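Local coordinates for DNA replication and repair protein RecF (Caldanaerobacter subterraneus subsp. tengcongensis, PDB 5Z69) that binds ATP, probably binds single-stranded DNA, and serves as an ATP-switched recombination mediator in the RecFOR pathway of DNA repair, at residues M8-I13 / R51-G56; I91-K96 / G114-H119; E135-R140 / D284-S289. All blocks are in the same frame, centred on the assembly; numbering follows the deposited sequence.

Overall arrangement
The three contacts follow one another in series along the chain; none nests in or crosses another. Interaction 1 closes first, bringing the opening strand 9-16 back against the last turn of helix 43-55. Interaction 2 opens later and closes a short loop, from strand 86-96 through the hairpin strands 101-105 and 108-109 to residues 114-119. These two share the same antiparallel sheet, have centres about 10 Å apart and touch, since I116 packs on L53 and F93 on G56. Interaction 3 lies on the opposite side of the chain's centre, its own centre about 30 Å from theirs. It spans 143 residues, mostly helical, and joins the start of helix 137-151 to the turn after strand 283-284.

Interaction 1: residues M8-I13 / R51-G56; sequences MYLKEI and RLLSMG
L53 points from helix 43-55 at strand 9-16, and its two methyls meet the ends of L10 and I13. The L53 side chain lies at about a right angle to that of L10 and more aslant to that of I13. Its CD2 is shared by both partners, 3.9 Å from I13 CD1 and 4.2 Å from L10 CD1, while its other methyl, CD1, also touches I13 CD1. I13 reaches this far because CG1 stands anti to the backbone N (chi1 -164°) and the chain runs on extended to CD1. Branched aliphatic residues suit a buried junction held by methyl contacts alone, without a hydrogen bond.

L10 and I13 are three residues apart, and a regular strand would turn them to different faces. Between them K11 takes helical backbone angles, and both K11 and E12 bond to the backbone of L80, as in a beta bulge; both side chains can then face the helix.

V77 on strand 74-83, next to 9-16 in the sheet, touches I13 and L53. At the helix's end, S54 hydrogen-bonds to F120 and T122, tying the last turn to the start of strand 122-125 in the mixed sheet, and M55 packs on helix 137-151.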
loop_
_atom_site.group_PDB
_atom_site.type_symbol
_atom_site.label_atom_id
_atom_site.label_comp_id
_atom_site.label_asym_id
_atom_site.label_seq_id
_atom_site.Cartn_x
_atom_site.Cartn_y
_atom_site.Cartn_z
ATOM N N MET A 8 9.087 27.168 -25.496
ATOM C CA MET A 8 10.168 26.287 -25.897
ATOM C C MET A 8 9.971 25.938 -27.352
ATOM O O MET A 8 8.844 25.723 -27.796
ATOM C CB MET A 8 10.199 25.006 -25.040
ATOM C CG MET A 8 10.639 25.243 -23.610
ATOM S SD MET A 8 12.446 25.205 -23.453
ATOM C CE MET A 8 12.682 25.696 -21.749
ATOM N N TYR A 9 11.075 25.883 -28.087
ATOM C CA TYR A 9 11.038 25.724 -29.531
ATOM C C TYR A 9 12.382 25.147 -29.992
ATOM O O TYR A 9 13.443 25.691 -29.693
ATOM C CB TYR A 9 10.761 27.067 -30.234
ATOM C CG TYR A 9 10.722 26.980 -31.765
ATOM C CD1 TYR A 9 9.564 26.587 -32.424
ATOM C CD2 TYR A 9 11.832 27.302 -32.538
ATOM C CE1 TYR A 9 9.512 26.511 -33.806
ATOM C CE2 TYR A 9 11.789 27.225 -33.935
ATOM C CZ TYR A 9 10.624 26.814 -34.554
ATOM O OH TYR A 9 10.543 26.729 -35.925
ATOM N N LEU A 10 12.325 24.047 -30.727
ATOM C CA LEU A 10 13.526 23.418 -31.264
ATOM C C LEU A 10 13.685 23.867 -32.689
ATOM O O LEU A 10 12.892 23.477 -33.556
ATOM C CB LEU A 10 13.412 21.896 -31.177
ATOM C CG LEU A 10 14.603 21.099 -31.716
ATOM C CD1 LEU A 10 15.858 21.335 -30.849
ATOM C CD2 LEU A 10 14.263 19.607 -31.821
ATOM N N LYS A 11 14.674 24.715 -32.950
ATOM C CA LYS A 11 14.837 25.269 -34.281
ATOM C C LYS A 11 15.331 24.196 -35.215
ATOM O O LYS A 11 14.915 24.104 -36.366
ATOM C CB LYS A 11 15.832 26.440 -34.289
ATOM C CG LYS A 11 15.599 27.491 -33.212
ATOM C CD LYS A 11 16.587 28.656 -33.387
ATOM C CE LYS A 11 16.367 29.750 -32.358
ATOM N NZ LYS A 11 17.343 30.852 -32.593
ATOM N N GLU A 12 16.237 23.378 -34.705
ATOM C CA GLU A 12 16.884 22.398 -35.532
ATOM C C GLU A 12 17.550 21.368 -34.648
ATOM O O GLU A 12 17.797 21.609 -33.458
ATOM C CB GLU A 12 17.937 23.066 -36.464
ATOM C CG GLU A 12 19.153 23.523 -35.708
ATOM C CD GLU A 12 20.317 23.917 -36.609
ATOM O OE1 GLU A 12 20.151 24.836 -37.432
ATOM O OE2 GLU A 12 21.402 23.307 -36.495
ATOM N N ILE A 13 17.860 20.219 -35.231
ATOM C CA ILE A 13 18.654 19.228 -34.533
ATOM C C ILE A 13 19.630 18.625 -35.530
ATOM O O ILE A 13 19.327 18.494 -36.731
ATOM C CB ILE A 13 17.783 18.118 -33.890
ATOM C CG1 ILE A 13 18.578 17.328 -32.836
ATOM C CG2 ILE A 13 17.228 17.177 -34.957
ATOM C CD1 ILE A 13 17.692 16.369 -31.961
ATOM N N ARG A 51 14.175 14.013 -27.316
ATOM C CA ARG A 51 13.939 13.876 -25.876
ATOM C C ARG A 51 15.237 13.769 -25.068
ATOM O O ARG A 51 15.294 14.163 -23.893
ATOM C CB ARG A 51 13.052 12.656 -25.626
ATOM C CG ARG A 51 12.745 12.366 -24.164
ATOM C CD ARG A 51 11.900 13.439 -23.504
ATOM N NE ARG A 51 11.447 12.985 -22.187
ATOM C CZ ARG A 51 10.925 13.757 -21.238
ATOM N NH1 ARG A 51 10.754 15.061 -21.437
ATOM N NH2 ARG A 51 10.568 13.213 -20.077
ATOM N N LEU A 52 16.285 13.247 -25.701
ATOM C CA LEU A 52 17.617 13.192 -25.094
ATOM C C LEU A 52 18.126 14.568 -24.637
ATOM O O LEU A 52 18.793 14.695 -23.597
ATOM C CB LEU A 52 18.609 12.578 -26.094
ATOM C CG LEU A 52 20.096 12.565 -25.714
ATOM C CD1 LEU A 52 20.341 11.388 -24.753
ATOM C CD2 LEU A 52 20.991 12.460 -26.964
ATOM N N LEU A 53 17.840 15.594 -25.444
ATOM C CA LEU A 53 18.240 16.979 -25.156
ATOM C C LEU A 53 17.542 17.516 -23.900
ATOM O O LEU A 53 18.043 18.445 -23.269
ATOM C CB LEU A 53 17.953 17.914 -26.365
ATOM C CG LEU A 53 18.861 17.923 -27.611
ATOM C CD1 LEU A 53 19.005 16.559 -28.009
ATOM C CD2 LEU A 53 18.222 18.607 -28.785
ATOM N N SER A 54 16.407 16.919 -23.523
ATOM C CA SER A 54 15.690 17.312 -22.300
ATOM C C SER A 54 16.155 16.537 -21.072
ATOM O O SER A 54 16.339 17.098 -19.994
ATOM C CB SER A 54 14.179 17.091 -22.448
ATOM O OG SER A 54 13.589 17.974 -23.371
ATOM N N MET A 55 16.325 15.233 -21.235
ATOM C CA MET A 55 16.539 14.360 -20.085
ATOM C C MET A 55 17.948 13.762 -19.960
ATOM O O MET A 55 18.323 13.259 -18.896
ATOM C CB MET A 55 15.524 13.225 -20.133
ATOM C CG MET A 55 14.065 13.700 -20.153
ATOM S SD MET A 55 13.674 14.739 -18.728
ATOM C CE MET A 55 13.680 13.483 -17.447
ATOM N N GLY A 56 18.720 13.794 -21.036
ATOM C CA GLY A 56 20.030 13.173 -20.994
ATOM C C GLY A 56 19.977 11.648 -20.959
ATOM O O GLY A 56 20.929 10.994 -20.545
#

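Interaction 2: residues I91-K96 / G114-H119; sequences IEFGYK and GEILGH
I116 makes the first contact of segment 114-119 with strand 86-96, and it does so with a single methyl. Its CG1 is anti to the backbone N (chi1 -156°) and its chain is extended beyond, which carries CD1 out toward the strand. There CD1 lies 4.2 Å from I91 CG2 and also 4.2 Å from F93 CD2, approaching the phenyl ring at its edge, close to the ring plane. I91 and F93 are two apart on the strand, so both project from the same face, whereas E92 between them points away; an isoleucine's long, slim end suits the place between those two side chains, where it can touch both.

At L117 the chain leaves its short 3-10 turn, and this side chain turns aside to pack on M55 at the end of helix 43-55. The peptide bond from L117 to G118 is cis. Glycine, with no beta carbon, probably makes this uncommon geometry easier to adopt.

H119 follows, with its backbone N bonded to I116 O (3.3 Å), so the chain folds back compactly. Its contact with the strand is made by the aliphatic CB, 3.9 Å from I91 CD1, the two side chains meeting at a slant. I91 thus serves both partners, CG2 for I116 and CD1 for H119. The imidazole is turned elsewhere: ND1 hydrogen-bonds to K89 NZ, while E115 O lies at the ring's edge, in its plane. Histidine therefore suits a partly exposed border, apolar at CB and polar at the ring.

Strand 101-105, beside 86-96, continues the apolar surface, I103 touching both F93 and I116 and V105 touching H119. F93 also packs on L52, so the segment 114-119 lies where the antiparallel sheet meets helix 43-55.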
loop_
_atom_site.group_PDB
_atom_site.type_symbol
_atom_site.label_atom_id
_atom_site.label_comp_id
_atom_site.label_asym_id
_atom_site.label_seq_id
_atom_site.Cartn_x
_atom_site.Cartn_y
_atom_site.Cartn_z
ATOM N N ILE A 91 22.502 23.064 -27.283
ATOM C CA ILE A 91 22.618 21.935 -26.382
ATOM C C ILE A 91 23.252 20.781 -27.119
ATOM O O ILE A 91 22.707 20.284 -28.115
ATOM C CB ILE A 91 21.232 21.491 -25.824
ATOM C CG1 ILE A 91 20.517 22.661 -25.128
ATOM C CG2 ILE A 91 21.377 20.256 -24.879
ATOM C CD1 ILE A 91 19.124 22.221 -24.562
ATOM N N GLU A 92 24.406 20.352 -26.622
ATOM C CA GLU A 92 25.150 19.255 -27.239
ATOM C C GLU A 92 25.310 18.048 -26.340
ATOM O O GLU A 92 25.655 18.180 -25.161
ATOM C CB GLU A 92 26.541 19.717 -27.636
ATOM C CG GLU A 92 26.573 20.869 -28.599
ATOM C CD GLU A 92 27.985 21.351 -28.761
ATOM O OE1 GLU A 92 28.419 22.124 -27.884
ATOM O OE2 GLU A 92 28.683 20.907 -29.713
ATOM N N PHE A 93 25.140 16.868 -26.922
ATOM C CA PHE A 93 25.266 15.610 -26.173
ATOM C C PHE A 93 26.067 14.624 -27.010
ATOM O O PHE A 93 25.590 14.161 -28.049
ATOM C CB PHE A 93 23.887 15.041 -25.858
ATOM C CG PHE A 93 23.882 13.941 -24.827
ATOM C CD1 PHE A 93 24.470 12.699 -25.091
ATOM C CD2 PHE A 93 23.255 14.126 -23.607
ATOM C CE1 PHE A 93 24.441 11.656 -24.120
ATOM C CE2 PHE A 93 23.217 13.088 -22.631
ATOM C CZ PHE A 93 23.814 11.864 -22.897
ATOM N N GLY A 94 27.295 14.345 -26.581
ATOM C CA GLY A 94 28.153 13.395 -27.262
ATOM C C GLY A 94 28.415 12.202 -26.338
ATOM O O GLY A 94 28.696 12.370 -25.154
ATOM N N TYR A 95 28.296 10.991 -26.861
ATOM C CA TYR A 95 28.630 9.800 -26.065
ATOM C C TYR A 95 29.559 8.860 -26.832
ATOM O O TYR A 95 29.263 8.528 -27.973
ATOM C CB TYR A 95 27.374 9.043 -25.660
ATOM C CG TYR A 95 27.646 7.687 -24.996
ATOM C CD1 TYR A 95 27.963 7.599 -23.644
ATOM C CD2 TYR A 95 27.574 6.503 -25.727
ATOM C CE1 TYR A 95 28.215 6.357 -23.032
ATOM C CE2 TYR A 95 27.820 5.260 -25.129
ATOM C CZ TYR A 95 28.138 5.197 -23.783
ATOM O OH TYR A 95 28.367 3.966 -23.201
ATOM N N LYS A 96 30.648 8.423 -26.196
ATOM C CA LYS A 96 31.594 7.445 -26.794
ATOM C C LYS A 96 31.429 6.064 -26.153
ATOM O O LYS A 96 31.205 5.987 -24.946
ATOM C CB LYS A 96 33.047 7.865 -26.591
ATOM C CG LYS A 96 33.613 8.878 -27.520
ATOM C CD LYS A 96 35.144 8.791 -27.493
ATOM C CE LYS A 96 35.656 7.500 -28.134
ATOM N NZ LYS A 96 37.083 7.677 -28.597
ATOM N N GLY A 114 22.743 15.227 -14.941
ATOM C CA GLY A 114 21.517 15.780 -14.384
ATOM C C GLY A 114 21.407 17.282 -14.553
ATOM O O GLY A 114 20.340 17.849 -14.442
ATOM N N GLU A 115 22.523 17.942 -14.831
ATOM C CA GLU A 115 22.501 19.382 -14.999
ATOM C C GLU A 115 21.893 19.778 -16.334
ATOM O O GLU A 115 21.673 20.960 -16.591
ATOM C CB GLU A 115 23.912 19.959 -14.858
ATOM C CG GLU A 115 24.412 19.930 -13.419
ATOM C CD GLU A 115 25.870 20.318 -13.305
ATOM O OE1 GLU A 115 26.293 21.264 -14.007
ATOM O OE2 GLU A 115 26.604 19.661 -12.533
ATOM N N ILE A 116 21.622 18.793 -17.187
ATOM C CA ILE A 116 20.929 19.075 -18.436
ATOM C C ILE A 116 19.425 19.436 -18.247
ATOM O O ILE A 116 18.845 20.125 -19.094
ATOM C CB ILE A 116 21.052 17.897 -19.406
ATOM C CG1 ILE A 116 20.865 18.383 -20.845
ATOM C CG2 ILE A 116 20.005 16.820 -19.071
ATOM C CD1 ILE A 116 21.093 17.299 -21.885
ATOM N N LEU A 117 18.783 18.990 -17.161
ATOM C CA LEU A 117 17.364 19.349 -16.913
ATOM C C LEU A 117 17.182 20.859 -16.584
ATOM O O LEU A 117 18.082 21.436 -15.986
ATOM C CB LEU A 117 16.825 18.525 -15.737
ATOM C CG LEU A 117 17.214 17.042 -15.522
ATOM C CD1 LEU A 117 16.812 16.591 -14.142
ATOM C CD2 LEU A 117 16.583 16.118 -16.526
ATOM N N GLY A 118 16.093 21.553 -16.913
ATOM C CA GLY A 118 15.312 21.520 -18.118
ATOM C C GLY A 118 15.734 22.811 -18.847
ATOM O O GLY A 118 15.076 23.871 -18.843
ATOM N N HIS A 119 16.904 22.737 -19.457
ATOM C CA HIS A 119 17.340 23.752 -20.406
ATOM C C HIS A 119 16.387 23.727 -21.589
ATOM O O HIS A 119 16.117 24.746 -22.212
ATOM C CB HIS A 119 18.793 23.487 -20.848
ATOM C CG HIS A 119 19.808 23.861 -19.814
ATOM N ND1 HIS A 119 20.231 25.164 -19.624
ATOM C CD2 HIS A 119 20.479 23.108 -18.905
ATOM C CE1 HIS A 119 21.109 25.197 -18.634
ATOM N NE2 HIS A 119 21.276 23.963 -18.181
#

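Interaction 3: residues E135-R140 / D284-S289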
loop_
_atom_site.group_PDB
_atom_site.type_symbol
_atom_site.label_atom_id
_atom_site.label_comp_id
_atom_site.label_asym_id
_atom_site.label_seq_id
_atom_site.Cartn_x
_atom_site.Cartn_y
_atom_site.Cartn_z
ATOM N N GLU A 135 2.118 -1.474 -14.428
ATOM C CA GLU A 135 3.278 -2.199 -13.940
ATOM C C GLU A 135 3.501 -1.901 -12.472
ATOM O O GLU A 135 2.611 -1.400 -11.807
ATOM C CB GLU A 135 4.506 -1.863 -14.777
ATOM C CG GLU A 135 4.325 -2.223 -16.241
ATOM C CD GLU A 135 5.607 -2.089 -17.048
ATOM O OE1 GLU A 135 6.614 -1.585 -16.499
ATOM O OE2 GLU A 135 5.604 -2.494 -18.233
ATOM N N GLY A 136 4.673 -2.241 -11.963
ATOM C CA GLY A 136 4.926 -2.180 -10.533
ATOM C C GLY A 136 5.285 -0.807 -9.987
ATOM O O GLY A 136 5.309 0.178 -10.729
ATOM N N PRO A 137 5.559 -0.736 -8.674
ATOM C CA PRO A 137 5.963 0.484 -7.961
ATOM C C PRO A 137 7.152 1.184 -8.641
ATOM O O PRO A 137 7.214 2.397 -8.698
ATOM C CB PRO A 137 6.370 -0.041 -6.575
ATOM C CG PRO A 137 5.614 -1.314 -6.422
ATOM C CD PRO A 137 5.556 -1.912 -7.791
ATOM N N SER A 138 8.082 0.375 -9.129
ATOM C CA SER A 138 9.303 0.819 -9.764
ATOM C C SER A 138 9.014 1.791 -10.916
ATOM O O SER A 138 9.621 2.858 -11.020
ATOM C CB SER A 138 10.075 -0.406 -10.260
ATOM O OG SER A 138 11.353 -0.048 -10.745
ATOM N N ARG A 139 8.057 1.416 -11.756
ATOM C CA ARG A 139 7.667 2.198 -12.919
ATOM C C ARG A 139 7.100 3.547 -12.500
ATOM O O ARG A 139 7.454 4.596 -13.056
ATOM C CB ARG A 139 6.636 1.424 -13.743
ATOM C CG ARG A 139 6.297 2.032 -15.096
ATOM C CD ARG A 139 7.442 1.853 -16.075
ATOM N NE ARG A 139 7.010 2.086 -17.449
ATOM C CZ ARG A 139 6.947 3.285 -18.025
ATOM N NH1 ARG A 139 7.288 4.372 -17.341
ATOM N NH2 ARG A 139 6.540 3.391 -19.286
ATOM N N ARG A 140 6.214 3.508 -11.514
ATOM C CA ARG A 140 5.527 4.705 -11.053
ATOM C C ARG A 140 6.522 5.621 -10.338
ATOM O O ARG A 140 6.497 6.850 -10.486
ATOM C CB ARG A 140 4.357 4.340 -10.127
ATOM C CG ARG A 140 3.005 4.136 -10.843
ATOM C CD ARG A 140 1.945 3.466 -9.902
ATOM N NE ARG A 140 1.453 2.221 -10.491
ATOM C CZ ARG A 140 1.828 1.001 -10.121
ATOM N NH1 ARG A 140 2.687 0.827 -9.130
ATOM N NH2 ARG A 140 1.316 -0.056 -10.733
ATOM N N ASP A 284 -8.840 0.153 -7.418
ATOM C CA ASP A 284 -7.456 0.208 -7.877
ATOM C C ASP A 284 -7.433 0.029 -9.390
ATOM O O ASP A 284 -7.827 -1.016 -9.906
ATOM C CB ASP A 284 -6.615 -0.868 -7.174
ATOM C CG ASP A 284 -5.119 -0.714 -7.422
ATOM O OD1 ASP A 284 -4.712 -0.489 -8.578
ATOM O OD2 ASP A 284 -4.341 -0.835 -6.452
ATOM N N SER A 285 -6.964 1.055 -10.095
ATOM C CA SER A 285 -6.983 1.049 -11.551
ATOM C C SER A 285 -5.995 0.041 -12.132
ATOM O O SER A 285 -6.149 -0.402 -13.268
ATOM C CB SER A 285 -6.690 2.453 -12.098
ATOM O OG SER A 285 -5.415 2.920 -11.685
ATOM N N ARG A 286 -4.982 -0.329 -11.356
ATOM C CA ARG A 286 -3.991 -1.275 -11.850
ATOM C C ARG A 286 -4.621 -2.657 -12.055
ATOM O O ARG A 286 -4.228 -3.410 -12.955
ATOM C CB ARG A 286 -2.794 -1.356 -10.894
ATOM C CG ARG A 286 -2.148 -2.721 -10.838
ATOM C CD ARG A 286 -0.670 -2.700 -11.156
ATOM N NE ARG A 286 0.116 -2.772 -9.932
ATOM C CZ ARG A 286 1.238 -3.473 -9.777
ATOM N NH1 ARG A 286 1.751 -4.182 -10.780
ATOM N NH2 ARG A 286 1.854 -3.447 -8.602
ATOM N N VAL A 287 -5.622 -2.976 -11.240
ATOM C CA VAL A 287 -6.209 -4.313 -11.269
ATOM C C VAL A 287 -7.703 -4.360 -11.620
ATOM O O VAL A 287 -8.132 -5.231 -12.377
ATOM C CB VAL A 287 -6.000 -5.029 -9.912
ATOM C CG1 VAL A 287 -4.597 -5.618 -9.834
ATOM C CG2 VAL A 287 -6.251 -4.074 -8.753
ATOM N N TYR A 288 -8.483 -3.422 -11.090
ATOM C CA TYR A 288 -9.942 -3.501 -11.188
ATOM C C TYR A 288 -10.546 -2.917 -12.463
ATOM O O TYR A 288 -11.763 -2.948 -12.636
ATOM C CB TYR A 288 -10.586 -2.805 -9.988
ATOM C CG TYR A 288 -10.419 -3.539 -8.679
ATOM C CD1 TYR A 288 -10.744 -4.885 -8.566
ATOM C CD2 TYR A 288 -9.931 -2.885 -7.554
ATOM C CE1 TYR A 288 -10.590 -5.559 -7.366
ATOM C CE2 TYR A 288 -9.771 -3.547 -6.354
ATOM C CZ TYR A 288 -10.102 -4.883 -6.263
ATOM O OH TYR A 288 -9.942 -5.540 -5.063
ATOM N N SER A 289 -9.726 -2.387 -13.357
ATOM C CA SER A 289 -10.297 -1.760 -14.542
ATOM C C SER A 289 -9.849 -2.383 -15.852
ATOM O O SER A 289 -8.892 -3.156 -15.898
ATOM C CB SER A 289 -9.972 -0.264 -14.544
ATOM O OG SER A 289 -8.591 -0.033 -14.759
#
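R286 reaches across to the N-terminal end of helix 137-151 and lays its guanidinium against the backbone of E135. E135 O sits 3.0 Å above the guanidinium plane, toward the rim, and 3.1 Å from R286 NH1. That approach is over a face, at too poor an angle for a hydrogen bond; NH1 has a weak one to K134 O instead. Bends at chi2 (124°) and chi3 (101°) bring the group there, with R286 NH2 4.1 Å from P137 CD.

R140 approaches from the helix, its guanidinium plane tilted 52° from that of R286. R140 NH2 is modelled too near E135 O, so how closely the two positive groups approach is doubtful; the salt bridge of R140 NH1 with D275 probably offsets part of the charge. An alanine at R286 removes the long arm and is likely to leave K134 O without its weak partner and to open a gap beside E135 and P137.

G136 holds the N-cap position and P137 begins the helix, where a proline's missing N-H costs little. On the opposing loop, D284 OD1 accepts from R286 N (2.8 Å), the signature of an Asx turn, leading out of strand 283-284.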